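Local coordinates for flagellar protein FlgA (Thermotoga maritima, PDB 3FRN) that probably acts as a periplasmic chaperone in assembly of the flagellar basal-body P ring, at residues Gly16-Asp21 against Lys32-Leu37; Glu108-Arg113 against Phe125-Asp130; Val185-Arg190 against Asp202-Pro207. All blocks are in the same frame, centred on the assembly; numbering follows the deposited sequence. Where two conformers were deposited one is given.

All three contacts join short antiparallel segments, but in different parts of an elongated chain. Contact 1 is partly buried and lies in the N-terminal domain-like region. Contact 2, in the HotDog domain-like region, and contact 3, in the SAF region, are surface contacts. No two of them hold the same strands. Contacts 1 and 2 are neighbours, with centres 20 Å apart; the centre of contact 3 lies 51 and 48 Å from theirs, across the centre of the chain. Leucines fill the inner side of contact 1. Contact 2 has one apolar side packed against helix 74-87 and arginines, phenylalanine and threonine on the other. In contact 3 lysine and arginine chains supply much of the cover.

Contact 1: residues Gly16-Asp21 against Lys32-Leu37; sequences GVLFLD and KNLMIL
Met-35 O takes two N-H groups. Leu-18 N reaches Met-35 O across the contact at 3.0 Å in a nearly straight bond (172°). Asn-33 ND2, from the same segment, gives Met-35 O a weak bond at 2.9 Å. The Asn-33 amide lies against Val-17, with ND2 3.2 Å from Val-17 CG1. The two side chains cross at about a right angle. Val-17 CG1 also lies over one face of the Phe-19 ring, offset toward the rim. At its CD1 corner the same ring approaches Lys-32 O obliquely.

The segments form a small two-stranded antiparallel sheet in the N-terminal domain-like region. Gly-16 and Leu-37 are a hydrogen-bonded pair and bond both ways; Leu-37 N to Gly-16 O is 2.9 Å. Gly-16 has backbone angles at which a CB would press on the preceding carbonyl O. Further along, Leu-34 N bonds to Leu-18 O at 3.0 Å.

The Leu-18 side chain fills the inner side. With its CG anti to the backbone N (chi1 172°) and chi2 at 83°, CD2 lies alongside Met-35 CG, at 3.7 Å, and Leu-34 CD2. Leu-18 CB meets Leu-37 CD1 at 3.6 Å. Val-45 and Ile-67 cover Leu-18 from further strands. On the backbone, Ile-36 N bonds to Thr-99 OG1 of strand 93-101.

Contact 2: residues Glu108-Arg113 against Phe125-Asp130; sequences EPQTIR and FLRFPD
Ile-112 and Leu-126 meet through like first torsions. In each the branch in question, CG1 of Ile-112 (chi1 -58°) and CG of Leu-126 (chi1 -48°), stands anti to the carbonyl carbon. The two side chains then run side by side, and Leu-126 CD2 touches Ile-112 CG1 at 3.8 Å and lies close to CG2 as well. This is a non-hydrogen-bonded pair of the antiparallel hairpin made by strands 111-118 and 121-127.

Next to it, Arg-113 and Phe-125 form a hydrogen-bonded pair. Phe-125 N to Arg-113 O is short, at 2.7 Å, and Arg-113 N bonds back to Phe-125 O at 3.0 Å. Their side chains lie on the other face of the sheet. The guanidinium passes the ring at a slant, with planes 56° apart, and Arg-113 NE comes no nearer than 4.2 Å to Phe-125 CD2. This is loose contact, not a stack.

Toward the open end, Arg-127 O receives Gln-110 N at 2.7 Å and also faces Pro-109 CA in a CA-H...O contact. Gln-110 extends alongside Arg-127, and its NE2 lies near the Pro-129 ring. The Arg-127 guanidinium turns to the backbone of the next residue, with a weak bond from NH1 to Phe-128 O. The Phe-128 ring closes this end, its CE1 set 3.7 Å from Pro-109 N.

Ile-112, Leu-126 and Pro-109 face helix 74-87, touching Ala-78, Val-79 and Leu-75 respectively. On the other flank Leu-126 bonds through its backbone to Val-133 of strand 132-148, and Phe-125 packs on Tyr-132 and Thr-134 of that strand.

Contact 3: residues Val185-Arg190 against Asp202-Pro207; sequences VGKISR and DMVKDP
Ile-188 and Lys-205 bond both ways through their backbones, Ile-188 N to Lys-205 O at 2.8 Å and nearly straight (175°). Arg-190 N then holds Met-203 O at 2.7 Å. Between them, Val-204 CA sends a CA-H...O contact to Ile-188 O. The result is a small antiparallel strand pair in the SAF domain, and Ser-189 ties it by backbone bonds to Gly-155 and Asp-156.

Apolar contact comes from Ile-188 CD1, which lies 3.7 Å from Pro-207 CA and near CB. Pro-207 CD meets the carbonyl Gly-186 O at 3.4 Å in van der Waals contact.

Charged side chains add their stems. Arg-190 crosses Lys-205 at about a right angle: Lys-205 CD sits over one face of the guanidinium, and Arg-190 NH2 is 3.5 Å from Lys-205 CB. Val-204 O lies in plane at the guanidinium edge. Lys-187, bent at chi2 (-91°), lays CD on Lys-205 O at 3.6 Å and CE beside the Asp-206 carboxylate. Its CD also meets Val-204 CG2. Its NZ stays beyond salt-bridge range of Asp-206 and bonds weakly to Glu-183 O. With an alanine here, Val-204 CG2 would probably lose its CD contact and Asp-206 its nearby positive charge.

Contact 1: residues Gly16-Asp21 against Lys32-Leu37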
loop_
_atom_site.group_PDB
_atom_site.type_symbol
_atom_site.label_atom_id
_atom_site.label_comp_id
_atom_site.label_asym_id
_atom_site.label_seq_id
_atom_site.Cartn_x
_atom_site.Cartn_y
_atom_site.Cartn_z
ATOM N N GLY A 16 -10.698 2.003 -28.572
ATOM C CA GLY A 16 -11.359 1.064 -29.466
ATOM C C GLY A 16 -11.591 -0.281 -28.828
ATOM O O GLY A 16 -11.964 -0.367 -27.664
ATOM N N VAL A 17 -11.388 -1.342 -29.596
ATOM C CA VAL A 17 -11.536 -2.685 -29.061
ATOM C C VAL A 17 -10.189 -3.376 -29.184
ATOM O O VAL A 17 -9.580 -3.343 -30.244
ATOM C CB VAL A 17 -12.636 -3.488 -29.808
ATOM C CG1 VAL A 17 -12.574 -4.953 -29.446
ATOM C CG2 VAL A 17 -14.019 -2.931 -29.506
ATOM N N LEU A 18 -9.719 -3.971 -28.092
ATOM C CA LEU A 18 -8.462 -4.718 -28.093
ATOM C C LEU A 18 -8.696 -6.172 -28.467
ATOM O O LEU A 18 -9.613 -6.809 -27.955
ATOM C CB LEU A 18 -7.796 -4.649 -26.719
ATOM C CG LEU A 18 -6.555 -5.500 -26.433
ATOM C CD1 LEU A 18 -5.298 -4.817 -26.929
ATOM C CD2 LEU A 18 -6.462 -5.748 -24.948
ATOM N N PHE A 19 -7.855 -6.684 -29.364
ATOM C CA PHE A 19 -7.912 -8.073 -29.786
ATOM C C PHE A 19 -6.622 -8.775 -29.413
ATOM O O PHE A 19 -5.572 -8.142 -29.329
ATOM C CB PHE A 19 -8.101 -8.170 -31.299
ATOM C CG PHE A 19 -9.381 -7.567 -31.798
ATOM C CD1 PHE A 19 -10.568 -8.285 -31.750
ATOM C CD2 PHE A 19 -9.395 -6.290 -32.342
ATOM C CE1 PHE A 19 -11.751 -7.737 -32.221
ATOM C CE2 PHE A 19 -10.574 -5.737 -32.822
ATOM C CZ PHE A 19 -11.754 -6.463 -32.761
ATOM N N LEU A 20 -6.711 -10.089 -29.219
ATOM C CA LEU A 20 -5.563 -10.933 -28.888
ATOM C C LEU A 20 -4.320 -10.669 -29.752
ATOM O O LEU A 20 -3.211 -10.600 -29.224
ATOM C CB LEU A 20 -5.962 -12.409 -28.968
ATOM C CG LEU A 20 -4.933 -13.472 -28.585
ATOM C CD1 LEU A 20 -4.535 -13.356 -27.119
ATOM C CD2 LEU A 20 -5.497 -14.843 -28.884
ATOM N N ASP A 21 -4.513 -10.503 -31.063
ATOM C CA ASP A 21 -3.420 -10.210 -32.002
ATOM C C ASP A 21 -2.577 -9.001 -31.597
ATOM O O ASP A 21 -1.375 -8.955 -31.883
ATOM C CB ASP A 21 -3.964 -9.986 -33.415
ATOM C CG ASP A 21 -2.858 -9.868 -34.460
ATOM O OD1 ASP A 21 -2.839 -8.852 -35.188
ATOM O OD2 ASP A 21 -2.001 -10.777 -34.547
ATOM N N LYS A 32 -12.880 -11.628 -31.500
ATOM C CA LYS A 32 -13.555 -11.460 -30.216
ATOM C C LYS A 32 -12.978 -10.306 -29.398
ATOM O O LYS A 32 -11.759 -10.101 -29.348
ATOM C CB LYS A 32 -13.608 -12.769 -29.418
ATOM C CG LYS A 32 -12.602 -12.915 -28.298
ATOM C CD LYS A 32 -13.239 -13.591 -27.090
ATOM C CE LYS A 32 -13.782 -14.972 -27.437
ATOM N NZ LYS A 32 -14.644 -15.519 -26.355
ATOM N N ASN A 33 -13.883 -9.551 -28.782
ATOM C CA ASN A 33 -13.547 -8.388 -27.963
ATOM C C ASN A 33 -12.918 -8.819 -26.642
ATOM O O ASN A 33 -13.527 -9.546 -25.858
ATOM C CB ASN A 33 -14.806 -7.526 -27.749
ATOM C CG ASN A 33 -14.666 -6.511 -26.606
ATOM O OD1 ASN A 33 -15.575 -6.367 -25.788
ATOM N ND2 ASN A 33 -13.544 -5.797 -26.558
ATOM N N LEU A 34 -11.685 -8.379 -26.419
ATOM C CA LEU A 34 -10.961 -8.713 -25.204
ATOM C C LEU A 34 -11.162 -7.624 -24.155
ATOM O O LEU A 34 -11.542 -7.910 -23.020
ATOM C CB LEU A 34 -9.472 -8.903 -25.512
ATOM C CG LEU A 34 -8.513 -9.486 -24.470
ATOM C CD1 LEU A 34 -8.901 -10.901 -24.095
ATOM C CD2 LEU A 34 -7.107 -9.468 -25.022
ATOM N N MET A 35 -10.901 -6.378 -24.545
ATOM C CA MET A 35 -11.067 -5.221 -23.666
ATOM C C MET A 35 -11.643 -4.050 -24.457
ATOM O O MET A 35 -11.456 -3.967 -25.672
ATOM C CB MET A 35 -9.717 -4.780 -23.069
ATOM C CG MET A 35 -8.982 -5.813 -22.205
ATOM S SD MET A 35 -9.075 -5.567 -20.418
ATOM C CE MET A 35 -7.356 -5.777 -20.028
ATOM N N ILE A 36 -12.356 -3.169 -23.758
ATOM C CA ILE A 36 -12.809 -1.891 -24.308
ATOM C C ILE A 36 -11.778 -0.849 -23.915
ATOM O O ILE A 36 -11.638 -0.540 -22.743
ATOM C CB ILE A 36 -14.197 -1.472 -23.731
ATOM C CG1 ILE A 36 -15.239 -2.574 -23.950
ATOM C CG2 ILE A 36 -14.675 -0.148 -24.335
ATOM C CD1 ILE A 36 -15.427 -2.971 -25.400
ATOM N N LEU A 37 -11.059 -0.310 -24.891
ATOM C CA LEU A 37 -9.953 0.592 -24.616
ATOM C C LEU A 37 -10.410 2.058 -24.589
ATOM O O LEU A 37 -10.870 2.582 -25.599
ATOM C CB LEU A 37 -8.884 0.387 -25.688
ATOM C CG LEU A 37 -7.677 -0.538 -25.501
ATOM C CD1 LEU A 37 -7.933 -1.741 -24.640
ATOM C CD2 LEU A 37 -7.165 -0.948 -26.871
#

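Contact 2: residues Glu108-Arg113 against Phe125-Asp130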
loop_
_atom_site.group_PDB
_atom_site.type_symbol
_atom_site.label_atom_id
_atom_site.label_comp_id
_atom_site.label_asym_id
_atom_site.label_seq_id
_atom_site.Cartn_x
_atom_site.Cartn_y
_atom_site.Cartn_z
ATOM N N GLU A 108 -17.130 11.150 -23.240
ATOM C CA GLU A 108 -17.496 12.021 -22.130
ATOM C C GLU A 108 -18.610 11.334 -21.365
ATOM O O GLU A 108 -19.742 11.307 -21.835
ATOM C CB GLU A 108 -18.000 13.383 -22.606
ATOM C CG GLU A 108 -17.004 14.214 -23.371
ATOM C CD GLU A 108 -17.093 13.975 -24.860
ATOM O OE1 GLU A 108 -17.649 14.838 -25.575
ATOM O OE2 GLU A 108 -16.625 12.912 -25.310
ATOM N N PRO A 109 -18.289 10.758 -20.193
ATOM C CA PRO A 109 -19.308 10.062 -19.414
ATOM C C PRO A 109 -20.345 11.014 -18.831
ATOM O O PRO A 109 -20.043 12.181 -18.567
ATOM C CB PRO A 109 -18.501 9.423 -18.284
ATOM C CG PRO A 109 -17.312 10.300 -18.138
ATOM C CD PRO A 109 -16.969 10.711 -19.535
ATOM N N GLN A 110 -21.563 10.517 -18.655
ATOM C CA GLN A 110 -22.582 11.252 -17.925
ATOM C C GLN A 110 -22.386 11.016 -16.435
ATOM O O GLN A 110 -22.274 11.963 -15.655
ATOM C CB GLN A 110 -23.975 10.779 -18.319
ATOM C CG GLN A 110 -24.429 11.158 -19.714
ATOM C CD GLN A 110 -25.876 10.777 -19.936
ATOM O OE1 GLN A 110 -26.457 10.028 -19.144
ATOM N NE2 GLN A 110 -26.473 11.295 -21.006
ATOM N N THR A 111 -22.340 9.740 -16.056
ATOM C CA THR A 111 -22.252 9.332 -14.659
ATOM C C THR A 111 -21.037 8.436 -14.448
ATOM O O THR A 111 -20.645 7.682 -15.343
ATOM C CB THR A 111 -23.516 8.561 -14.235
ATOM O OG1 THR A 111 -24.632 8.994 -15.027
ATOM C CG2 THR A 111 -23.816 8.772 -12.743
ATOM N N ILE A 112 -20.422 8.543 -13.275
ATOM C CA ILE A 112 -19.311 7.668 -12.908
ATOM C C ILE A 112 -19.574 7.088 -11.523
ATOM O O ILE A 112 -19.485 7.802 -10.521
ATOM C CB ILE A 112 -17.951 8.406 -12.946
ATOM C CG1 ILE A 112 -17.693 8.976 -14.346
ATOM C CG2 ILE A 112 -16.811 7.461 -12.532
ATOM C CD1 ILE A 112 -16.542 9.942 -14.432
ATOM N N ARG A 113 -19.922 5.802 -11.473
ATOM C CA ARG A 113 -20.220 5.124 -10.209
ATOM C C ARG A 113 -19.193 4.029 -9.914
ATOM O O ARG A 113 -18.926 3.172 -10.763
ATOM C CB ARG A 113 -21.640 4.543 -10.233
ATOM C CG ARG A 113 -22.113 3.943 -8.910
ATOM C CD ARG A 113 -23.479 3.260 -9.050
ATOM N NE ARG A 113 -23.452 2.156 -10.014
ATOM C CZ ARG A 113 -24.432 1.272 -10.190
ATOM N NH1 ARG A 113 -25.545 1.338 -9.465
ATOM N NH2 ARG A 113 -24.294 0.311 -11.097
ATOM N N PHE A 125 -18.254 2.067 -13.113
ATOM C CA PHE A 125 -19.324 2.064 -14.089
ATOM C C PHE A 125 -19.456 3.426 -14.757
ATOM O O PHE A 125 -19.596 4.452 -14.078
ATOM C CB PHE A 125 -20.645 1.680 -13.423
ATOM C CG PHE A 125 -21.830 1.840 -14.320
ATOM C CD1 PHE A 125 -21.990 1.012 -15.426
ATOM C CD2 PHE A 125 -22.783 2.825 -14.068
ATOM C CE1 PHE A 125 -23.081 1.152 -16.266
ATOM C CE2 PHE A 125 -23.877 2.973 -14.902
ATOM C CZ PHE A 125 -24.028 2.134 -16.001
ATOM N N LEU A 126 -19.438 3.426 -16.089
ATOM C CA LEU A 126 -19.548 4.665 -16.856
ATOM C C LEU A 126 -20.788 4.654 -17.728
ATOM O O LEU A 126 -20.966 3.752 -18.545
ATOM C CB LEU A 126 -18.303 4.860 -17.740
ATOM C CG LEU A 126 -16.933 4.683 -17.094
ATOM C CD1 LEU A 126 -15.813 4.822 -18.165
ATOM C CD2 LEU A 126 -16.746 5.698 -15.986
ATOM N N ARG A 127 -21.648 5.644 -17.546
ATOM C CA ARG A 127 -22.765 5.864 -18.428
ATOM C C ARG A 127 -22.426 6.860 -19.491
ATOM O O ARG A 127 -21.976 7.954 -19.227
ATOM C CB ARG A 127 -23.994 6.356 -17.677
ATOM C CG ARG A 127 -25.311 5.724 -18.113
ATOM C CD ARG A 127 -25.733 6.053 -19.549
ATOM N NE ARG A 127 -27.184 5.998 -19.745
ATOM C CZ ARG A 127 -27.813 5.552 -20.829
ATOM N NH1 ARG A 127 -27.149 5.113 -21.869
ATOM N NH2 ARG A 127 -29.135 5.550 -20.872
ATOM N N PHE A 128 -22.687 6.457 -20.708
ATOM C CA PHE A 128 -22.522 7.363 -21.829
ATOM C C PHE A 128 -23.906 7.596 -22.424
ATOM O O PHE A 128 -24.819 6.788 -22.200
ATOM C CB PHE A 128 -21.543 6.780 -22.864
ATOM C CG PHE A 128 -20.157 6.597 -22.337
ATOM C CD1 PHE A 128 -19.250 7.647 -22.356
ATOM C CD2 PHE A 128 -19.756 5.381 -21.804
ATOM C CE1 PHE A 128 -17.960 7.478 -21.860
ATOM C CE2 PHE A 128 -18.484 5.220 -21.297
ATOM C CZ PHE A 128 -17.585 6.263 -21.329
ATOM N N PRO A 129 -24.085 8.714 -23.156
ATOM C CA PRO A 129 -25.361 8.946 -23.838
ATOM C C PRO A 129 -25.834 7.743 -24.673
ATOM O O PRO A 129 -27.032 7.475 -24.729
ATOM C CB PRO A 129 -25.059 10.149 -24.736
ATOM C CG PRO A 129 -23.977 10.886 -24.011
ATOM C CD PRO A 129 -23.136 9.830 -23.362
ATOM N N ASP A 130 -24.898 7.010 -25.277
ATOM C CA ASP A 130 -25.244 5.878 -26.140
ATOM C C ASP A 130 -25.191 4.489 -25.487
ATOM O O ASP A 130 -25.957 3.604 -25.871
ATOM C CB ASP A 130 -24.427 5.904 -27.446
ATOM C CG ASP A 130 -22.930 5.676 -27.231
ATOM O OD1 ASP A 130 -22.303 5.069 -28.125
ATOM O OD2 ASP A 130 -22.369 6.106 -26.199
#

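Contact 3: residues Val185-Arg190 against Asp202-Pro207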
loop_
_atom_site.group_PDB
_atom_site.type_symbol
_atom_site.label_atom_id
_atom_site.label_comp_id
_atom_site.label_asym_id
_atom_site.label_seq_id
_atom_site.Cartn_x
_atom_site.Cartn_y
_atom_site.Cartn_z
ATOM N N VAL A 185 14.357 4.085 13.316
ATOM C CA VAL A 185 15.536 4.013 14.195
ATOM C C VAL A 185 15.261 4.624 15.567
ATOM O O VAL A 185 14.741 5.739 15.672
ATOM C CB VAL A 185 16.820 4.636 13.576
ATOM C CG1 VAL A 185 17.410 3.696 12.549
ATOM C CG2 VAL A 185 16.548 6.024 12.979
ATOM N N GLY A 186 15.607 3.873 16.609
ATOM C CA GLY A 186 15.326 4.281 17.972
ATOM C C GLY A 186 14.103 3.587 18.535
ATOM O O GLY A 186 13.905 3.570 19.750
ATOM N N LYS A 187 13.282 3.015 17.655
ATOM C CA LYS A 187 12.086 2.298 18.073
ATOM C C LYS A 187 12.463 0.957 18.672
ATOM O O LYS A 187 13.513 0.401 18.363
ATOM C CB LYS A 187 11.121 2.080 16.903
ATOM C CG LYS A 187 10.444 3.342 16.371
ATOM C CD LYS A 187 9.119 3.608 17.052
ATOM C CE LYS A 187 8.499 4.917 16.563
ATOM N NZ LYS A 187 7.901 4.810 15.198
ATOM N N ILE A 188 11.579 0.443 19.516
ATOM C CA ILE A 188 11.791 -0.805 20.230
ATOM C C ILE A 188 10.821 -1.854 19.681
ATOM O O ILE A 188 9.620 -1.628 19.646
ATOM C CB ILE A 188 11.605 -0.581 21.764
ATOM C CG1 ILE A 188 12.726 0.322 22.291
ATOM C CG2 ILE A 188 11.580 -1.898 22.531
ATOM C CD1 ILE A 188 12.479 0.874 23.662
ATOM N N SER A 189 11.356 -2.985 19.240
ATOM C CA SER A 189 10.547 -4.076 18.715
ATOM C C SER A 189 9.627 -4.689 19.774
ATOM O O SER A 189 10.059 -5.002 20.881
ATOM C CB SER A 189 11.448 -5.168 18.154
ATOM O OG SER A 189 10.669 -6.179 17.535
ATOM N N ARG A 190 8.359 -4.874 19.423
ATOM C CA ARG A 190 7.417 -5.531 20.321
ATOM C C ARG A 190 7.472 -7.040 20.120
ATOM O O ARG A 190 6.864 -7.797 20.878
ATOM C CB ARG A 190 5.989 -5.018 20.096
ATOM C CG ARG A 190 5.795 -3.522 20.350
ATOM C CD ARG A 190 4.400 -3.061 19.955
ATOM N NE ARG A 190 3.491 -3.056 21.096
ATOM C CZ ARG A 190 2.956 -1.957 21.624
ATOM N NH1 ARG A 190 2.144 -2.052 22.667
ATOM N NH2 ARG A 190 3.222 -0.764 21.108
ATOM N N ASP A 202 2.544 -1.284 14.039
ATOM C CA ASP A 202 1.999 -2.123 15.107
ATOM C C ASP A 202 3.008 -3.107 15.698
ATOM O O ASP A 202 2.693 -3.835 16.637
ATOM C CB ASP A 202 0.768 -2.883 14.603
ATOM C CG ASP A 202 1.012 -3.576 13.272
ATOM O OD1 ASP A 202 0.972 -2.897 12.220
ATOM O OD2 ASP A 202 1.234 -4.804 13.279
ATOM N N MET A 203 4.222 -3.130 15.156
ATOM C CA MET A 203 5.232 -4.093 15.600
ATOM C C MET A 203 6.291 -3.471 16.488
ATOM O O MET A 203 7.113 -4.171 17.092
ATOM C CB MET A 203 5.898 -4.737 14.391
ATOM C CG MET A 203 4.906 -5.366 13.447
ATOM S SD MET A 203 5.636 -6.602 12.392
ATOM C CE MET A 203 6.666 -5.617 11.378
ATOM N N VAL A 204 6.266 -2.147 16.559
ATOM C CA VAL A 204 7.287 -1.401 17.260
ATOM C C VAL A 204 6.630 -0.449 18.243
ATOM O O VAL A 204 5.436 -0.171 18.152
ATOM C CB VAL A 204 8.197 -0.610 16.273
ATOM C CG1 VAL A 204 8.922 -1.549 15.323
ATOM C CG2 VAL A 204 7.403 0.428 15.494
ATOM N N LYS A 205 7.408 0.032 19.203
ATOM C CA LYS A 205 6.929 1.075 20.090
ATOM C C LYS A 205 8.030 2.078 20.301
ATOM O O LYS A 205 9.204 1.772 20.094
ATOM C CB LYS A 205 6.436 0.505 21.424
ATOM C CG LYS A 205 7.479 -0.178 22.274
ATOM C CD LYS A 205 6.871 -0.616 23.587
ATOM C CE LYS A 205 7.826 -1.496 24.361
ATOM N NZ LYS A 205 7.087 -2.435 25.252
ATOM N N ASP A 206 7.642 3.281 20.702
ATOM C CA ASP A 206 8.586 4.347 20.973
ATOM C C ASP A 206 9.439 4.035 22.203
ATOM O O ASP A 206 9.008 3.284 23.082
ATOM C CB ASP A 206 7.829 5.663 21.145
ATOM C CG ASP A 206 7.300 6.209 19.827
ATOM O OD1 ASP A 206 7.898 7.176 19.305
ATOM O OD2 ASP A 206 6.297 5.671 19.306
ATOM N N PRO A 207 10.672 4.578 22.256
ATOM C CA PRO A 207 11.482 4.479 23.476
ATOM C C PRO A 207 10.827 5.215 24.649
ATOM O O PRO A 207 10.166 6.237 24.438
ATOM C CB PRO A 207 12.797 5.162 23.079
ATOM C CG PRO A 207 12.444 6.042 21.923
ATOM C CD PRO A 207 11.383 5.291 21.181
#